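Local coordinates for galactose mutarotase-like protein (Clostridium acetobutylicum, PDB 3OS7) that probably binds carbohydrate and may act as an aldose 1-epimerase, interconverting the alpha and beta anomers of a sugar, at residues I52-K57 and K295-I300; E246-L251 and S305-P310. All blocks are in the same frame, centred on the assembly; numbering follows the deposited sequence.

Contact 1 of 2, residues I52-K57 and K295-I300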
loop_
_atom_site.group_PDB
_atom_site.type_symbol
_atom_site.label_atom_id
_atom_site.label_comp_id
_atom_site.label_asym_id
_atom_site.label_seq_id
_atom_site.Cartn_x
_atom_site.Cartn_y
_atom_site.Cartn_z
ATOM N N ILE A 52 -3.609 -13.775 -2.918
ATOM C CA ILE A 52 -3.940 -12.371 -3.233
ATOM C C ILE A 52 -2.735 -11.509 -3.615
ATOM O O ILE A 52 -2.785 -10.744 -4.573
ATOM C CB ILE A 52 -4.643 -11.714 -2.050
ATOM C CG1 ILE A 52 -5.980 -12.407 -1.777
ATOM C CG2 ILE A 52 -4.800 -10.185 -2.279
ATOM C CD1 ILE A 52 -6.711 -11.858 -0.542
ATOM N N LEU A 53 -1.680 -11.583 -2.829
ATOM C CA LEU A 53 -0.552 -10.658 -2.946
ATOM C C LEU A 53 0.591 -11.275 -3.744
ATOM O O LEU A 53 0.915 -12.458 -3.584
ATOM C CB LEU A 53 0.011 -10.246 -1.568
ATOM C CG LEU A 53 -0.951 -9.473 -0.666
ATOM C CD1 LEU A 53 -0.459 -9.368 0.785
ATOM C CD2 LEU A 53 -1.291 -8.091 -1.291
ATOM N N ARG A 54 1.238 -10.436 -4.539
ATOM C CA ARG A 54 2.366 -10.891 -5.338
ATOM C C ARG A 54 3.542 -11.192 -4.421
ATOM O O ARG A 54 3.998 -10.317 -3.705
ATOM C CB ARG A 54 2.750 -9.846 -6.367
ATOM C CG ARG A 54 3.732 -10.420 -7.388
ATOM C CD ARG A 54 4.426 -9.313 -8.062
ATOM N NE ARG A 54 5.174 -9.755 -9.223
ATOM C CZ ARG A 54 6.258 -9.151 -9.688
ATOM N NH1 ARG A 54 6.731 -8.046 -9.115
ATOM N NH2 ARG A 54 6.839 -9.633 -10.780
ATOM N N THR A 55 4.030 -12.433 -4.474
ATOM C CA THR A 55 5.039 -12.962 -3.549
ATOM C C THR A 55 6.339 -13.259 -4.316
ATOM O O THR A 55 6.278 -13.802 -5.421
ATOM C CB THR A 55 4.554 -14.300 -2.920
ATOM O OG1 THR A 55 3.211 -14.168 -2.414
ATOM C CG2 THR A 55 5.499 -14.805 -1.797
ATOM N N PRO A 56 7.508 -12.951 -3.721
ATOM C CA PRO A 56 8.783 -13.370 -4.328
ATOM C C PRO A 56 8.842 -14.858 -4.662
ATOM O O PRO A 56 8.425 -15.693 -3.862
ATOM C CB PRO A 56 9.811 -13.059 -3.229
ATOM C CG PRO A 56 9.249 -11.899 -2.527
ATOM C CD PRO A 56 7.737 -12.152 -2.501
ATOM N N LYS A 57 9.358 -15.176 -5.837
ATOM C CA LYS A 57 9.611 -16.574 -6.221
ATOM C C LYS A 57 10.815 -17.119 -5.466
ATOM O O LYS A 57 11.640 -16.343 -4.989
ATOM C CB LYS A 57 9.884 -16.661 -7.718
ATOM C CG LYS A 57 8.660 -16.385 -8.556
ATOM C CD LYS A 57 9.026 -16.125 -10.010
ATOM C CE LYS A 57 7.773 -15.787 -10.822
ATOM N NZ LYS A 57 6.847 -16.968 -10.920
ATOM N N LYS A 295 2.992 -8.743 -16.776
ATOM C CA LYS A 295 3.730 -9.472 -15.737
ATOM C C LYS A 295 2.860 -10.178 -14.685
ATOM O O LYS A 295 3.365 -10.612 -13.653
ATOM C CB LYS A 295 4.746 -8.530 -15.098
ATOM C CG LYS A 295 5.726 -7.935 -16.129
ATOM C CD LYS A 295 6.712 -6.968 -15.483
ATOM C CE LYS A 295 7.545 -6.211 -16.498
ATOM N NZ LYS A 295 6.738 -5.419 -17.504
ATOM N N LYS A 296 1.563 -10.333 -14.972
ATOM C CA LYS A 296 0.642 -11.113 -14.138
ATOM C C LYS A 296 0.450 -10.491 -12.742
ATOM O O LYS A 296 0.188 -11.210 -11.768
ATOM C CB LYS A 296 1.081 -12.583 -13.967
ATOM C CG LYS A 296 1.536 -13.310 -15.254
ATOM C CD LYS A 296 0.408 -13.537 -16.175
ATOM C CE LYS A 296 0.871 -14.224 -17.499
ATOM N NZ LYS A 296 -0.052 -13.918 -18.644
ATOM N N TYR A 297 0.623 -9.174 -12.658
ATOM C CA TYR A 297 0.316 -8.433 -11.439
ATOM C C TYR A 297 -0.060 -6.998 -11.746
ATOM O O TYR A 297 0.159 -6.493 -12.855
ATOM C CB TYR A 297 1.491 -8.489 -10.445
ATOM C CG TYR A 297 2.609 -7.493 -10.639
ATOM C CD1 TYR A 297 3.573 -7.656 -11.636
ATOM C CD2 TYR A 297 2.764 -6.429 -9.761
ATOM C CE1 TYR A 297 4.612 -6.736 -11.785
ATOM C CE2 TYR A 297 3.791 -5.544 -9.879
ATOM C CZ TYR A 297 4.713 -5.674 -10.895
ATOM O OH TYR A 297 5.734 -4.753 -10.964
ATOM N N ALA A 298 -0.649 -6.348 -10.757
ATOM C CA ALA A 298 -0.910 -4.932 -10.838
ATOM C C ALA A 298 -0.797 -4.353 -9.444
ATOM O O ALA A 298 -1.133 -5.018 -8.465
ATOM C CB ALA A 298 -2.295 -4.632 -11.455
ATOM N N CYS A 299 -0.300 -3.124 -9.380
ATOM C CA CYS A 299 -0.280 -2.356 -8.148
ATOM C C CYS A 299 -1.461 -1.399 -8.010
ATOM O O CYS A 299 -1.791 -0.622 -8.918
ATOM C CB CYS A 299 1.003 -1.585 -8.006
ATOM S SG CYS A 299 2.447 -2.721 -7.824
ATOM N N ILE A 300 -2.061 -1.447 -6.832
ATOM C CA ILE A 300 -3.216 -0.612 -6.486
ATOM C C ILE A 300 -2.824 0.086 -5.195
ATOM O O ILE A 300 -2.705 -0.558 -4.147
ATOM C CB ILE A 300 -4.495 -1.465 -6.330
ATOM C CG1 ILE A 300 -4.837 -2.168 -7.643
ATOM C CG2 ILE A 300 -5.675 -0.557 -5.891
ATOM C CD1 ILE A 300 -6.043 -3.175 -7.522
HETATM O O HOH W 1 4.095 -12.054 -10.633
HETATM O O HOH W 2 6.054 -11.768 -13.346
#
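Arg-54 reaches Tyr-297 with a nearly straight side chain: CG stands opposite the backbone N (chi1 -168°), and the chain stays extended as far as NE. On the tyrosine, chi1 of 84° sets CG between the backbone N and the carbonyl carbon, and the ring meets the arginine with one face. The two flat groups are then almost exactly parallel, with planes 2° apart. Cation-pi geometry follows, since Arg-54 CZ is 3.8 Å from the ring centroid of Tyr-297 and lies over the face. The CD methylene, on the other side of NE, shares that face in a CH-pi contact, Arg-54 CD being 3.9 Å from the same centroid. The guanidinium runs over the CD1-CE1 side, where Arg-54 NE comes within 3.6 Å of Tyr-297 CD1, and NH1 ends near the rim.

A water in the guanidinium plane accepts from Arg-54 NE at 2.9 Å and donates weakly to Lys-295 O; a second donates to Lys-295 O at 2.9 Å and accepts a weak bond from Arg-54 NH2. Val-71 O accepts a hydrogen bond from Arg-54 NH1, and Tyr-297 OH is hydrogen-bonded to Asp-291 OD2.

Arg-54 thus joins the loop after the small five-stranded sheet to strand 297-303: faces stack, while NE and NH2 reach Lys-295 O through waters. The Asp-291 carboxylate at the phenol would probably enrich the ring and strengthen its attraction for the cation.

Contact 2 of 2, residues E246-L251 and S305-P310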
loop_
_atom_site.group_PDB
_atom_site.type_symbol
_atom_site.label_atom_id
_atom_site.label_comp_id
_atom_site.label_asym_id
_atom_site.label_seq_id
_atom_site.Cartn_x
_atom_site.Cartn_y
_atom_site.Cartn_z
ATOM N N GLU A 246 -1.024 3.626 -15.937
ATOM C CA GLU A 246 -0.343 4.363 -14.856
ATOM C C GLU A 246 -1.164 5.615 -14.626
ATOM O O GLU A 246 -1.080 6.563 -15.410
ATOM C CB GLU A 246 1.117 4.705 -15.205
ATOM C CG GLU A 246 1.870 5.355 -14.047
ATOM C CD GLU A 246 3.344 5.693 -14.350
ATOM O OE1 GLU A 246 3.882 5.241 -15.385
ATOM O OE2 GLU A 246 3.951 6.413 -13.523
ATOM N N SER A 247 -2.008 5.597 -13.587
ATOM C CA SER A 247 -2.995 6.662 -13.421
ATOM C C SER A 247 -3.154 7.085 -11.976
ATOM O O SER A 247 -3.071 6.272 -11.065
ATOM C CB SER A 247 -4.347 6.170 -13.909
ATOM O OG SER A 247 -4.341 5.894 -15.301
ATOM N N LEU A 248 -3.486 8.361 -11.778
ATOM C CA LEU A 248 -3.746 8.910 -10.453
ATOM C C LEU A 248 -5.215 9.344 -10.340
ATOM O O LEU A 248 -5.684 10.156 -11.161
ATOM C CB LEU A 248 -2.842 10.111 -10.223
ATOM C CG LEU A 248 -3.078 10.942 -8.979
ATOM C CD1 LEU A 248 -2.876 10.136 -7.675
ATOM C CD2 LEU A 248 -2.183 12.203 -9.028
ATOM N N PHE A 249 -5.910 8.835 -9.322
ATOM C CA PHE A 249 -7.292 9.230 -9.043
ATOM C C PHE A 249 -7.452 9.723 -7.631
ATOM O O PHE A 249 -6.738 9.277 -6.728
ATOM C CB PHE A 249 -8.210 8.017 -9.215
ATOM C CG PHE A 249 -8.259 7.479 -10.623
ATOM C CD1 PHE A 249 -9.026 8.120 -11.613
ATOM C CD2 PHE A 249 -7.522 6.375 -10.965
ATOM C CE1 PHE A 249 -9.064 7.625 -12.914
ATOM C CE2 PHE A 249 -7.561 5.874 -12.247
ATOM C CZ PHE A 249 -8.328 6.508 -13.230
ATOM N N SER A 250 -8.406 10.617 -7.409
ATOM C CA SER A 250 -8.969 10.759 -6.065
ATOM C C SER A 250 -10.018 9.675 -5.824
ATOM O O SER A 250 -10.574 9.121 -6.763
ATOM C CB SER A 250 -9.537 12.154 -5.845
ATOM O OG SER A 250 -10.359 12.560 -6.914
ATOM N N LEU A 251 -10.319 9.426 -4.556
ATOM C CA LEU A 251 -11.261 8.393 -4.154
ATOM C C LEU A 251 -12.515 8.993 -3.559
ATOM O O LEU A 251 -12.492 10.080 -2.982
ATOM C CB LEU A 251 -10.632 7.494 -3.099
ATOM C CG LEU A 251 -9.456 6.619 -3.587
ATOM C CD1 LEU A 251 -8.861 5.858 -2.410
ATOM C CD2 LEU A 251 -9.931 5.673 -4.678
ATOM N N SER A 305 -2.741 11.461 0.393
ATOM C CA SER A 305 -2.684 12.721 -0.280
ATOM C C SER A 305 -2.280 12.519 -1.729
ATOM O O SER A 305 -1.823 11.451 -2.123
ATOM C CB SER A 305 -1.705 13.670 0.415
ATOM O OG SER A 305 -0.344 13.307 0.268
ATOM N N ILE A 306 -2.444 13.585 -2.494
ATOM C CA ILE A 306 -2.057 13.603 -3.872
ATOM C C ILE A 306 -0.529 13.447 -3.997
ATOM O O ILE A 306 0.236 13.751 -3.068
ATOM C CB ILE A 306 -2.578 14.899 -4.566
ATOM C CG1 ILE A 306 -2.574 14.748 -6.077
ATOM C CG2 ILE A 306 -1.791 16.160 -4.117
ATOM C CD1 ILE A 306 -3.310 15.884 -6.763
ATOM N N ILE A 307 -0.091 12.963 -5.146
ATOM C CA ILE A 307 1.324 12.951 -5.471
ATOM C C ILE A 307 1.871 14.377 -5.307
ATOM O O ILE A 307 1.211 15.334 -5.714
ATOM C CB ILE A 307 1.566 12.499 -6.917
ATOM C CG1 ILE A 307 1.116 11.054 -7.116
ATOM C CG2 ILE A 307 3.078 12.659 -7.290
ATOM C CD1 ILE A 307 1.330 10.537 -8.563
ATOM N N ASN A 308 3.049 14.505 -4.698
ATOM C CA ASN A 308 3.738 15.808 -4.522
ATOM C C ASN A 308 2.919 16.777 -3.646
ATOM O O ASN A 308 3.032 17.959 -3.820
ATOM C CB ASN A 308 4.026 16.419 -5.904
ATOM C CG ASN A 308 5.041 17.587 -5.874
ATOM O OD1 ASN A 308 5.993 17.596 -5.101
ATOM N ND2 ASN A 308 4.857 18.538 -6.784
ATOM N N SER A 309 2.092 16.250 -2.737
ATOM C CA SER A 309 1.134 17.056 -1.964
ATOM C C SER A 309 1.740 18.270 -1.218
ATOM O O SER A 309 1.100 19.306 -1.155
ATOM C CB SER A 309 0.348 16.199 -0.956
ATOM O OG SER A 309 1.148 15.712 0.112
ATOM N N PRO A 310 2.961 18.165 -0.671
ATOM C CA PRO A 310 3.504 19.344 -0.004
ATOM C C PRO A 310 3.740 20.548 -0.918
ATOM O O PRO A 310 3.863 21.666 -0.429
ATOM C CB PRO A 310 4.841 18.836 0.552
ATOM C CG PRO A 310 4.717 17.398 0.576
ATOM C CD PRO A 310 3.890 17.038 -0.575
#
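Leu-248 packs its CD2 methyl against two consecutive isoleucines, and this is the tight part of the contact. Leu-248 CD2 lies 3.9 Å from Ile-306 CG1 and also 3.9 Å from Ile-307 CD1. Across the contact, the CD1 methyl of Leu-248 has a more distant neighbour, Ile-307 CG1 at 4.1 Å. Leu-248 meets Ile-306 at roughly a right angle, whereas it lies alongside Ile-307, the two side chains pointing in opposite directions. In Ile-307, chi1 of -64° puts CG1 anti to the carbonyl carbon, and CG1 as well as CD1 rests against the leucine, Ile-307 CG1 being 4.0 Å from Leu-248 CD2.

All three touching side chains are buried; the solvent side lies at the ends of the segments, with exposed Glu-246 and partly exposed Pro-310. The isoleucines are presented by a type II beta turn, Ile-306 to Ser-309, in which Asn-308 takes a positive phi of 63°. Its closing bond, Ser-309 N to Ile-306 O, is weak at 3.1 Å. Ser-305 OG and Ser-309 OG add a 2.8 Å hydrogen bond, and Asn-308 OD1 accepts from Asp-84 N.

Ile-306 also touches Trp-211 and Tyr-285, so the turn packs on neighbouring strands 201-213, 246-256 and 285-289 of the beta-rich galactose mutarotase-like fold. No hydrogen bond joins 246-251 to 305-310: they meet through dispersion and hydrophobic burial, while polar groups fix the turn separately.

In the fold
Both contacts lie about equally far from the centre of the chain, about 12 and 13 Å to the contact centres, yet they differ in burial. Contact 2 is wholly buried; contact 1 is partly so, with a buried tyrosine under a partly exposed arginine. They are separate sites, 22 Å between centres and about 7 Å between nearest atoms. The same antiparallel strands connect them: 246-256 pairs with 285-289, which pairs with 297-303. Contact 1 uses the beginning of that last strand and contact 2 the loop that follows it. Their chemistry matches their setting: stacked charge with bridging waters in contact 1, and in contact 2 purely aliphatic contact between the segments, with polar bonds kept within the turn and to its surroundings.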